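Local coordinates for epsilon (Streptococcus pyogenes, PDB 1GVN), which neutralises the cognate zeta toxin as the antitoxin of a plasmid-borne type II toxin-antitoxin system that kills plasmid-free cells, at residues E12-L17 with E64-V69; Y22-N27 with S75-S80; L26-N31 with L41-L46. All blocks are in the same frame, centred on the assembly; numbering follows the deposited sequence.

Contact 1. Residues E12-L17 with E64-V69; sequences EIINEL and EELQAV
I14 reaches from helix 5-31 to helix 63-83 and meets L66 and V69 with its outermost carbon, a small contact without hydrogen bonds between two members of the three-helix bundle formed by helices 5-31, 42-54 and 63-83. CD1 comes down on the backbone as well as on side chains. It lies 3.4 Å from the carbonyl oxygen L66 O and also touches L66 CD2. Its distance to V69 CG1 is 3.8 Å. The ethyl branch can extend this far because CD1 continues the chain away from CA (chi2 171°), and the shorter CG2 branch follows behind it to touch V69 CG1 at 3.9 Å. The I14 and V69 side chains cross at about a right angle, and the pair also has the nearest CA atoms of the two segments, 7.5 Å between I14 CA and V69 CA.

Around these three residues, L58 and W73 pack on I14, while Y61 packs on both L66 and V69. L42 of the second epsilon subunit packs on V69. V69 presents CG1 to I14 because that methyl stands opposite the backbone N (chi1 169°), leaving CG2 beside the N.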
# COMPACT_ATOMS: atom_id res chain seq x y z
N GLU A 12 18.71 3.44 5.80
CA GLU A 12 18.82 4.89 5.78
C GLU A 12 18.03 5.46 4.59
O GLU A 12 17.37 6.49 4.71
CB GLU A 12 20.28 5.32 5.68
CG GLU A 12 20.50 6.83 5.82
CD GLU A 12 20.67 7.54 4.49
OE1 GLU A 12 19.84 7.34 3.58
OE2 GLU A 12 21.65 8.31 4.35
N ILE A 13 18.10 4.78 3.46
CA ILE A 13 17.39 5.23 2.27
C ILE A 13 15.88 5.07 2.49
O ILE A 13 15.11 5.98 2.20
CB ILE A 13 17.81 4.42 1.01
CG1 ILE A 13 19.29 4.68 0.71
CG2 ILE A 13 16.96 4.81 -0.19
CD1 ILE A 13 19.64 6.12 0.40
N ILE A 14 15.47 3.93 3.02
CA ILE A 14 14.06 3.69 3.30
C ILE A 14 13.50 4.78 4.20
O ILE A 14 12.45 5.36 3.90
CB ILE A 14 13.83 2.33 4.00
CG1 ILE A 14 14.09 1.18 3.03
CG2 ILE A 14 12.39 2.25 4.55
CD1 ILE A 14 14.09 -0.18 3.68
N ASN A 15 14.19 5.08 5.29
CA ASN A 15 13.72 6.09 6.22
C ASN A 15 13.58 7.46 5.57
O ASN A 15 12.65 8.20 5.87
CB ASN A 15 14.63 6.17 7.45
CG ASN A 15 14.45 4.99 8.38
OD1 ASN A 15 13.36 4.42 8.46
ND2 ASN A 15 15.50 4.62 9.10
N GLU A 16 14.49 7.80 4.67
CA GLU A 16 14.40 9.09 4.00
C GLU A 16 13.23 9.11 3.02
O GLU A 16 12.44 10.05 3.01
CB GLU A 16 15.69 9.42 3.25
CG GLU A 16 16.82 9.90 4.15
CD GLU A 16 17.97 10.50 3.37
OE1 GLU A 16 17.71 11.36 2.50
OE2 GLU A 16 19.14 10.13 3.63
N LEU A 17 13.11 8.07 2.21
CA LEU A 17 12.03 8.01 1.23
C LEU A 17 10.65 7.92 1.89
O LEU A 17 9.72 8.62 1.49
CB LEU A 17 12.22 6.82 0.29
CG LEU A 17 11.12 6.60 -0.76
CD1 LEU A 17 10.97 7.84 -1.63
CD2 LEU A 17 11.48 5.38 -1.62
N GLU A 64 16.89 -8.92 1.96
CA GLU A 64 15.84 -9.14 0.96
C GLU A 64 14.54 -8.48 1.40
O GLU A 64 13.84 -7.88 0.59
CB GLU A 64 15.61 -10.64 0.75
CG GLU A 64 16.77 -11.38 0.09
CD GLU A 64 18.04 -11.39 0.93
OE1 GLU A 64 17.99 -11.84 2.10
OE2 GLU A 64 19.10 -10.95 0.42
N GLU A 65 14.22 -8.59 2.68
CA GLU A 65 13.00 -7.98 3.19
C GLU A 65 13.10 -6.46 3.12
O GLU A 65 12.11 -5.77 2.88
CB GLU A 65 12.73 -8.44 4.62
CG GLU A 65 12.37 -9.91 4.74
CD GLU A 65 12.14 -10.34 6.17
OE1 GLU A 65 13.02 -10.07 7.02
OE2 GLU A 65 11.09 -10.96 6.46
N LEU A 66 14.31 -5.93 3.33
CA LEU A 66 14.52 -4.49 3.28
C LEU A 66 14.36 -3.96 1.86
O LEU A 66 13.83 -2.87 1.64
CB LEU A 66 15.91 -4.13 3.82
CG LEU A 66 16.12 -4.34 5.32
CD1 LEU A 66 17.56 -4.05 5.68
CD2 LEU A 66 15.18 -3.43 6.11
N GLN A 67 14.82 -4.75 0.88
CA GLN A 67 14.72 -4.34 -0.51
C GLN A 67 13.26 -4.34 -0.92
O GLN A 67 12.84 -3.52 -1.74
CB GLN A 67 15.55 -5.29 -1.38
CG GLN A 67 17.03 -5.31 -0.99
CD GLN A 67 17.83 -6.35 -1.76
OE1 GLN A 67 17.41 -7.50 -1.88
NE2 GLN A 67 18.99 -5.96 -2.26
N ALA A 68 12.47 -5.24 -0.34
CA ALA A 68 11.05 -5.30 -0.64
C ALA A 68 10.40 -4.05 -0.02
O ALA A 68 9.58 -3.40 -0.66
CB ALA A 68 10.43 -6.55 -0.04
N VAL A 69 10.79 -3.72 1.21
CA VAL A 69 10.24 -2.55 1.87
C VAL A 69 10.59 -1.31 1.06
O VAL A 69 9.77 -0.41 0.90
CB VAL A 69 10.80 -2.37 3.30
CG1 VAL A 69 10.41 -1.01 3.85
CG2 VAL A 69 10.26 -3.46 4.20

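Contact 2. Residues Y22-N27 with S75-S80; sequences YNRVLN and SMNRYS
Helix 22-27 and helix 75-80 run in nearly the same direction, their axes 29° apart and 10.3 Å at closest approach, with the CA atoms of V25 and S80 the nearest pair. That separation is spanned by R24, whose chain runs extended through chi2, then bends at chi3 (-57°) to bring the guanidinium edge to N77 and S80. NH1 gives one hydrogen bond to N77 OD1 at 2.8 Å and another to S80 OG at 2.9 Å; NH2 adds a longer bond, 3.2 Å, to the same N77 OD1. The amide oxygen is thus gripped end-on by two nitrogens, and both acceptors lie close to the guanidinium plane, which limits its rotation about the chain. The amide plane of N77 is turned 34° from that of the guanidinium.

In the three-helix bundle of epsilon, this polar bridge joins the first and last helices beside an apolar layer: V25 CG2 rests on S80 CB at 4.0 Å, V21 packs on N77 and S80, and L50 of helix 42-54 packs on V25. The other end of the N77 amide serves a different partner: ND2 is hydrogen-bonded to an acidic side chain on the chain of another protein, consistent with the zeta toxin. S80 OG lies within hydrogen-bonding distance of M76 O and N77 O of its own helix.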
# COMPACT_ATOMS: atom_id res chain seq x y z
N TYR A 22 5.24 9.77 3.31
CA TYR A 22 4.30 9.95 4.41
C TYR A 22 3.96 11.43 4.58
O TYR A 22 2.79 11.80 4.70
CB TYR A 22 4.90 9.42 5.71
CG TYR A 22 3.94 9.51 6.87
CD1 TYR A 22 2.96 8.52 7.06
CD2 TYR A 22 3.97 10.58 7.75
CE1 TYR A 22 2.04 8.62 8.11
CE2 TYR A 22 3.06 10.69 8.80
CZ TYR A 22 2.10 9.70 8.97
OH TYR A 22 1.20 9.81 10.01
N ASN A 23 4.99 12.27 4.59
CA ASN A 23 4.78 13.70 4.75
C ASN A 23 3.91 14.30 3.66
O ASN A 23 3.09 15.17 3.94
CB ASN A 23 6.12 14.44 4.84
CG ASN A 23 6.81 14.23 6.17
OD1 ASN A 23 6.14 14.03 7.19
ND2 ASN A 23 8.14 14.29 6.19
N ARG A 24 4.08 13.84 2.43
CA ARG A 24 3.26 14.33 1.32
C ARG A 24 1.80 14.03 1.63
O ARG A 24 0.93 14.89 1.51
CB ARG A 24 3.67 13.64 0.01
CG ARG A 24 2.78 13.98 -1.19
CD ARG A 24 3.21 13.19 -2.43
NE ARG A 24 4.61 13.44 -2.75
CZ ARG A 24 5.52 12.48 -2.91
NH1 ARG A 24 5.19 11.20 -2.80
NH2 ARG A 24 6.78 12.80 -3.18
N VAL A 25 1.54 12.78 2.02
CA VAL A 25 0.19 12.36 2.34
C VAL A 25 -0.37 13.09 3.56
O VAL A 25 -1.52 13.55 3.55
CB VAL A 25 0.13 10.84 2.58
CG1 VAL A 25 -1.29 10.42 2.94
CG2 VAL A 25 0.59 10.11 1.33
N LEU A 26 0.43 13.20 4.62
CA LEU A 26 -0.01 13.89 5.82
C LEU A 26 -0.36 15.34 5.48
O LEU A 26 -1.42 15.84 5.87
CB LEU A 26 1.09 13.88 6.90
CG LEU A 26 0.73 14.65 8.18
CD1 LEU A 26 -0.48 14.00 8.87
CD2 LEU A 26 1.93 14.66 9.11
N ASN A 27 0.53 16.01 4.76
CA ASN A 27 0.29 17.40 4.38
C ASN A 27 -1.03 17.58 3.64
O ASN A 27 -1.79 18.52 3.92
CB ASN A 27 1.42 17.94 3.50
CG ASN A 27 2.43 18.75 4.29
OD1 ASN A 27 2.06 19.46 5.23
ND2 ASN A 27 3.70 18.66 3.90
N SER A 75 6.79 2.38 -4.70
CA SER A 75 5.45 2.28 -5.29
C SER A 75 4.47 3.26 -4.66
O SER A 75 3.64 3.84 -5.36
CB SER A 75 4.89 0.86 -5.18
OG SER A 75 4.65 0.48 -3.84
N MET A 76 4.55 3.45 -3.34
CA MET A 76 3.65 4.39 -2.68
C MET A 76 4.04 5.82 -3.04
O MET A 76 3.20 6.73 -3.01
CB MET A 76 3.68 4.19 -1.16
CG MET A 76 2.92 2.95 -0.70
SD MET A 76 1.17 3.02 -1.21
CE MET A 76 0.40 2.00 0.03
N ASN A 77 5.31 6.02 -3.39
CA ASN A 77 5.76 7.35 -3.79
C ASN A 77 5.02 7.66 -5.09
O ASN A 77 4.45 8.74 -5.26
CB ASN A 77 7.28 7.35 -4.01
CG ASN A 77 7.83 8.73 -4.33
OD1 ASN A 77 7.41 9.73 -3.74
ND2 ASN A 77 8.78 8.80 -5.26
N ARG A 78 5.01 6.68 -6.00
CA ARG A 78 4.34 6.82 -7.28
C ARG A 78 2.83 6.95 -7.11
O ARG A 78 2.21 7.85 -7.67
CB ARG A 78 4.63 5.61 -8.18
CG ARG A 78 6.08 5.49 -8.66
CD ARG A 78 6.20 4.41 -9.73
NE ARG A 78 5.98 3.06 -9.21
CZ ARG A 78 6.95 2.29 -8.72
NH1 ARG A 78 8.20 2.73 -8.67
NH2 ARG A 78 6.66 1.07 -8.27
N TYR A 79 2.24 6.05 -6.34
CA TYR A 79 0.80 6.05 -6.11
C TYR A 79 0.26 7.31 -5.44
O TYR A 79 -0.76 7.85 -5.85
CB TYR A 79 0.40 4.82 -5.29
CG TYR A 79 -1.08 4.77 -4.99
CD1 TYR A 79 -2.02 4.62 -6.01
CD2 TYR A 79 -1.55 4.91 -3.68
CE1 TYR A 79 -3.39 4.61 -5.73
CE2 TYR A 79 -2.90 4.91 -3.39
CZ TYR A 79 -3.82 4.76 -4.41
OH TYR A 79 -5.15 4.82 -4.12
N SER A 80 0.95 7.79 -4.40
CA SER A 80 0.50 8.98 -3.69
C SER A 80 0.42 10.19 -4.63
O SER A 80 -0.52 10.98 -4.55
CB SER A 80 1.44 9.30 -2.51
OG SER A 80 2.76 9.56 -2.95

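Contact 3. Residues L26-N31 with L41-L46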
# COMPACT_ATOMS: atom_id res chain seq x y z
N LEU A 26 0.43 13.20 4.62
CA LEU A 26 -0.01 13.89 5.82
C LEU A 26 -0.36 15.34 5.48
O LEU A 26 -1.42 15.84 5.87
CB LEU A 26 1.09 13.88 6.90
CG LEU A 26 0.73 14.65 8.18
CD1 LEU A 26 -0.48 14.00 8.87
CD2 LEU A 26 1.93 14.66 9.11
N ASN A 27 0.53 16.01 4.76
CA ASN A 27 0.29 17.40 4.38
C ASN A 27 -1.03 17.58 3.64
O ASN A 27 -1.79 18.52 3.92
CB ASN A 27 1.42 17.94 3.50
CG ASN A 27 2.43 18.75 4.29
OD1 ASN A 27 2.06 19.46 5.23
ND2 ASN A 27 3.70 18.66 3.90
N TYR A 28 -1.30 16.69 2.70
CA TYR A 28 -2.53 16.75 1.92
C TYR A 28 -3.76 16.57 2.80
O TYR A 28 -4.70 17.37 2.75
CB TYR A 28 -2.48 15.68 0.83
CG TYR A 28 -3.69 15.65 -0.08
CD1 TYR A 28 -4.89 15.09 0.33
CD2 TYR A 28 -3.61 16.16 -1.38
CE1 TYR A 28 -5.99 15.02 -0.52
CE2 TYR A 28 -4.70 16.09 -2.25
CZ TYR A 28 -5.88 15.52 -1.81
OH TYR A 28 -6.96 15.42 -2.66
N VAL A 29 -3.74 15.53 3.62
CA VAL A 29 -4.86 15.25 4.52
C VAL A 29 -5.14 16.44 5.44
O VAL A 29 -6.29 16.85 5.61
CB VAL A 29 -4.58 13.99 5.37
CG1 VAL A 29 -5.61 13.86 6.50
CG2 VAL A 29 -4.64 12.75 4.48
N LEU A 30 -4.09 17.02 6.01
CA LEU A 30 -4.26 18.17 6.89
C LEU A 30 -4.71 19.40 6.12
O LEU A 30 -5.64 20.11 6.53
CB LEU A 30 -2.96 18.46 7.64
CG LEU A 30 -2.52 17.38 8.64
CD1 LEU A 30 -1.20 17.80 9.29
CD2 LEU A 30 -3.60 17.18 9.70
N ASN A 31 -4.06 19.66 4.99
CA ASN A 31 -4.42 20.82 4.18
C ASN A 31 -5.86 20.77 3.71
O ASN A 31 -6.53 21.80 3.63
CB ASN A 31 -3.46 20.97 2.99
CG ASN A 31 -2.08 21.48 3.41
OD1 ASN A 31 -1.96 22.46 4.16
ND2 ASN A 31 -1.03 20.83 2.92
N LEU A 41 -12.46 7.75 3.46
CA LEU A 41 -11.86 8.77 2.60
C LEU A 41 -10.59 8.17 2.00
O LEU A 41 -9.70 7.73 2.73
CB LEU A 41 -11.56 10.04 3.40
CG LEU A 41 -12.79 10.64 4.11
CD1 LEU A 41 -12.39 11.88 4.90
CD2 LEU A 41 -13.86 10.98 3.08
N LEU A 42 -10.51 8.14 0.68
CA LEU A 42 -9.37 7.54 -0.02
C LEU A 42 -7.98 7.96 0.46
O LEU A 42 -7.10 7.12 0.65
CB LEU A 42 -9.49 7.78 -1.53
CG LEU A 42 -8.55 6.96 -2.42
CD1 LEU A 42 -8.66 5.48 -2.06
CD2 LEU A 42 -8.90 7.17 -3.88
N GLU A 43 -7.78 9.26 0.66
CA GLU A 43 -6.48 9.75 1.09
C GLU A 43 -6.17 9.41 2.54
O GLU A 43 -5.00 9.25 2.91
CB GLU A 43 -6.38 11.27 0.88
CG GLU A 43 -6.65 11.69 -0.56
CD GLU A 43 -8.11 12.04 -0.80
OE1 GLU A 43 -8.99 11.45 -0.14
OE2 GLU A 43 -8.38 12.91 -1.65
N VAL A 44 -7.21 9.32 3.36
CA VAL A 44 -7.04 8.98 4.76
C VAL A 44 -6.78 7.47 4.86
O VAL A 44 -6.02 7.03 5.72
CB VAL A 44 -8.29 9.37 5.58
CG1 VAL A 44 -8.17 8.88 7.02
CG2 VAL A 44 -8.45 10.89 5.56
N ASN A 45 -7.41 6.70 3.99
CA ASN A 45 -7.20 5.25 3.98
C ASN A 45 -5.72 5.01 3.67
O ASN A 45 -5.06 4.18 4.30
CB ASN A 45 -8.09 4.59 2.93
CG ASN A 45 -7.97 3.08 2.94
OD1 ASN A 45 -6.98 2.51 2.48
ND2 ASN A 45 -8.99 2.41 3.47
N LEU A 46 -5.20 5.76 2.70
CA LEU A 46 -3.79 5.63 2.32
C LEU A 46 -2.89 6.03 3.49
O LEU A 46 -1.91 5.35 3.79
CB LEU A 46 -3.48 6.51 1.11
CG LEU A 46 -2.00 6.59 0.72
CD1 LEU A 46 -1.47 5.21 0.40
CD2 LEU A 46 -1.84 7.52 -0.48
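Y28 lays the CD1-CE1 side of its ring against the aliphatic part of E43, with CE1 3.4 Å from E43 CG and CD1 3.9 Å from the same carbon. The two residues face each other where the end of helix 5-31 meets the start of helix 42-54, a helical hairpin closed by a loop within the three-helix bundle; only nine residues, none of them helical, separate the two segments. The short helices run roughly antiparallel, 141° between their directions and 9.8 Å between their axes at closest approach.

E43 reaches the ring and the hydroxyl together. Its CG stands beside the backbone N, and a bend at chi2 (93°) turns the carboxylate toward the phenol end of the tyrosine, where Y28 OH donates a hydrogen bond to E43 OE2 at 3.1 Å. The hydroxyl meets OE2 on the anti side and somewhat out of the carboxylate plane; ring and carboxylate planes are inclined 32° to each other. K86 lies near the same pair: its NZ forms a long, weak ion pair with E43 OE2, and its backbone N a weak hydrogen bond to Y28 OH. The phenol probably steadies the buried carboxylate, with at most a weak contribution from K86. H32, just past the end of helix 5-31, stacks its ring on that of Y28.

Beside the polar pair, V29 points toward helix 42-54, and its CA and that of V44 are the nearest across the contact. L34, from the connecting loop, packs on both E43 and V44, and K36 packs on V29. The two V29 methyls divide their partners: CG1 touches V44 CG2 at 4.2 Å, whereas CG2 rests against the backbone oxygen E43 O at 3.9 Å.

All three contacts are buried and all draw on helix 5-31. Contacts 1 and 2 tie it to helix 63-83 at points about 15 Å apart between centres; contact 3 joins it to helix 42-54. Contact 1 has no hydrogen bond and rests on aliphatic side chains and one backbone carbonyl, contact 2 is mainly a hydrogen-bonded arginine bridge, and contact 3 combines a tyrosine-glutamate bond with valine packing. Contact 2 lies nearest the middle of the chain and touches both others: L17 packs on N77 toward contact 1, while L46 packs on V25, M76 and Y79 toward contact 3. Contacts 1 and 3 do not touch and sit on opposite sides of the chain's centre.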